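LC-Est1C (Uncultured organism, PDB 3WYD) probably hydrolyses carboxylic esters, as an alpha/beta-hydrolase-fold carboxylesterase recovered from leaf-branch compost. Local coordinates at residues P38-L43 and R110-G115. Numbering follows the deposited sequence.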
loop_
_atom_site.group_PDB
_atom_site.type_symbol
_atom_site.label_atom_id
_atom_site.label_comp_id
_atom_site.label_asym_id
_atom_site.label_seq_id
_atom_site.Cartn_x
_atom_site.Cartn_y
_atom_site.Cartn_z
ATOM N N PRO A 38 18.148 -22.276 2.729
ATOM C CA PRO A 38 17.024 -21.443 3.198
ATOM C C PRO A 38 16.620 -20.422 2.146
ATOM O O PRO A 38 17.397 -20.093 1.252
ATOM C CB PRO A 38 17.603 -20.722 4.405
ATOM C CG PRO A 38 19.074 -20.485 3.962
ATOM C CD PRO A 38 19.436 -21.790 3.236
ATOM N N LEU A 39 15.360 -20.014 2.208
ATOM C CA LEU A 39 14.790 -19.138 1.238
ATOM C C LEU A 39 14.208 -17.951 1.988
ATOM O O LEU A 39 13.435 -18.137 2.940
ATOM C CB LEU A 39 13.672 -19.859 0.508
ATOM C CG LEU A 39 12.759 -19.089 -0.448
ATOM C CD1 LEU A 39 13.588 -18.357 -1.554
ATOM C CD2 LEU A 39 11.696 -20.004 -1.052
ATOM N N VAL A 40 14.480 -16.740 1.517
ATOM C CA VAL A 40 13.766 -15.542 2.024
ATOM C C VAL A 40 12.933 -14.925 0.937
ATOM O O VAL A 40 13.408 -14.676 -0.179
ATOM C CB VAL A 40 14.747 -14.481 2.557
ATOM C CG1 VAL A 40 13.989 -13.259 3.057
ATOM C CG2 VAL A 40 15.584 -15.006 3.626
ATOM N N ILE A 41 11.668 -14.676 1.231
ATOM C CA ILE A 41 10.804 -13.920 0.346
ATOM C C ILE A 41 10.832 -12.482 0.884
ATOM O O ILE A 41 10.550 -12.279 2.070
ATOM C CB ILE A 41 9.357 -14.469 0.403
ATOM C CG1 ILE A 41 9.326 -15.969 0.024
ATOM C CG2 ILE A 41 8.436 -13.589 -0.452
ATOM C CD1 ILE A 41 9.979 -16.302 -1.333
ATOM N N ALA A 42 11.216 -11.517 0.038
ATOM C CA ALA A 42 11.321 -10.125 0.439
ATOM C C ALA A 42 10.315 -9.324 -0.377
ATOM O O ALA A 42 10.343 -9.369 -1.615
ATOM C CB ALA A 42 12.756 -9.633 0.158
ATOM N N LEU A 43 9.380 -8.646 0.296
ATOM C CA LEU A 43 8.265 -7.917 -0.333
ATOM C C LEU A 43 8.510 -6.422 -0.303
ATOM O O LEU A 43 8.718 -5.840 0.762
ATOM C CB LEU A 43 6.962 -8.210 0.432
ATOM C CG LEU A 43 6.572 -9.684 0.523
ATOM C CD1 LEU A 43 5.266 -9.875 1.311
ATOM C CD2 LEU A 43 6.504 -10.420 -0.851
ATOM N N ARG A 110 12.970 -23.878 6.485
ATOM C CA ARG A 110 13.713 -22.593 6.476
ATOM C C ARG A 110 13.250 -21.685 5.351
ATOM O O ARG A 110 14.045 -21.220 4.517
ATOM C CB ARG A 110 15.232 -22.809 6.416
ATOM C CG ARG A 110 15.736 -23.478 7.687
ATOM C CD ARG A 110 17.238 -23.718 7.668
ATOM N NE ARG A 110 18.114 -22.556 7.660
ATOM C CZ ARG A 110 19.358 -22.592 7.155
ATOM N NH1 ARG A 110 19.819 -23.691 6.537
ATOM N NH2 ARG A 110 20.149 -21.558 7.299
ATOM N N ILE A 111 11.962 -21.423 5.322
ATOM C CA ILE A 111 11.356 -20.455 4.433
ATOM C C ILE A 111 10.850 -19.278 5.244
ATOM O O ILE A 111 9.942 -19.400 6.071
ATOM C CB ILE A 111 10.238 -21.068 3.571
ATOM C CG1 ILE A 111 10.774 -22.286 2.795
ATOM C CG2 ILE A 111 9.617 -19.978 2.657
ATOM C CD1 ILE A 111 9.689 -23.034 2.054
ATOM N N TYR A 112 11.393 -18.107 4.919
ATOM C CA TYR A 112 11.203 -16.877 5.709
ATOM C C TYR A 112 10.544 -15.803 4.861
ATOM O O TYR A 112 10.671 -15.805 3.615
ATOM C CB TYR A 112 12.606 -16.394 6.132
ATOM C CG TYR A 112 13.342 -17.421 6.960
ATOM C CD1 TYR A 112 13.030 -17.632 8.323
ATOM C CD2 TYR A 112 14.315 -18.227 6.355
ATOM C CE1 TYR A 112 13.710 -18.603 9.063
ATOM C CE2 TYR A 112 15.025 -19.133 7.082
ATOM C CZ TYR A 112 14.693 -19.350 8.415
ATOM O OH TYR A 112 15.396 -20.306 9.096
ATOM N N MET A 113 9.964 -14.786 5.509
ATOM C CA MET A 113 9.414 -13.676 4.764
ATOM C C MET A 113 9.627 -12.382 5.521
ATOM O O MET A 113 9.445 -12.347 6.741
ATOM C CB MET A 113 7.912 -13.906 4.508
ATOM C CG MET A 113 7.296 -12.806 3.645
ATOM S SD MET A 113 5.728 -13.454 2.902
ATOM C CE MET A 113 4.870 -14.067 4.331
ATOM N N THR A 114 10.058 -11.349 4.806
ATOM C CA THR A 114 10.212 -10.020 5.335
ATOM C C THR A 114 9.695 -9.042 4.293
ATOM O O THR A 114 9.565 -9.404 3.118
ATOM C CB THR A 114 11.707 -9.727 5.635
ATOM O OG1 THR A 114 11.796 -8.484 6.296
ATOM C CG2 THR A 114 12.546 -9.691 4.368
ATOM N N GLY A 115 9.415 -7.820 4.690
ATOM C CA GLY A 115 8.999 -6.816 3.717
ATOM C C GLY A 115 8.821 -5.490 4.400
ATOM O O GLY A 115 8.784 -5.410 5.623
#
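Leu39 N donates to Arg110 O at 2.9 Å, the first of five backbone hydrogen bonds that join 38-43 to 110-115 as parallel neighbours. From there each strand donates in turn, the bonds running on to Leu43 N and Thr114 O at 2.9 Å. The straightest is Ile41 N to Tyr112 O (N-H...O 175°). At the fully buried end, where Leu43 faces Gly115, the strands come closest, CA to CA 4.3 Å, and Leu43 O lies 3.1 Å from Gly115 CA. On the same face, Leu43 CD1 meets Met113 SD at 3.9 Å, the sulfur carried there by an extended chain with CG anti to the backbone N (chi1 -176°). Val40 and Tyr112 share the other face, CG2 against CB at 4.1 Å, and Tyr112 OH is held by His215 O. The opposite end is the solvent side, though well packed: partly exposed Arg110 bends at chi3 (66°) and turns one guanidinium face to Pro38, whose CB lies 3.7 Å above the centre of that plane, with Tyr112 OH at the guanidinium edge. These are central strands of an alpha/beta-hydrolase sheet, and Gly115 opens what is probably the nucleophile elbow, leading to Ser117. Helices 88-103 and 118-129 cover the Leu39, Ile41, Leu43 and Met113 face, while strand 72-76 flanks 38-43 and strand 136-140 flanks 110-115.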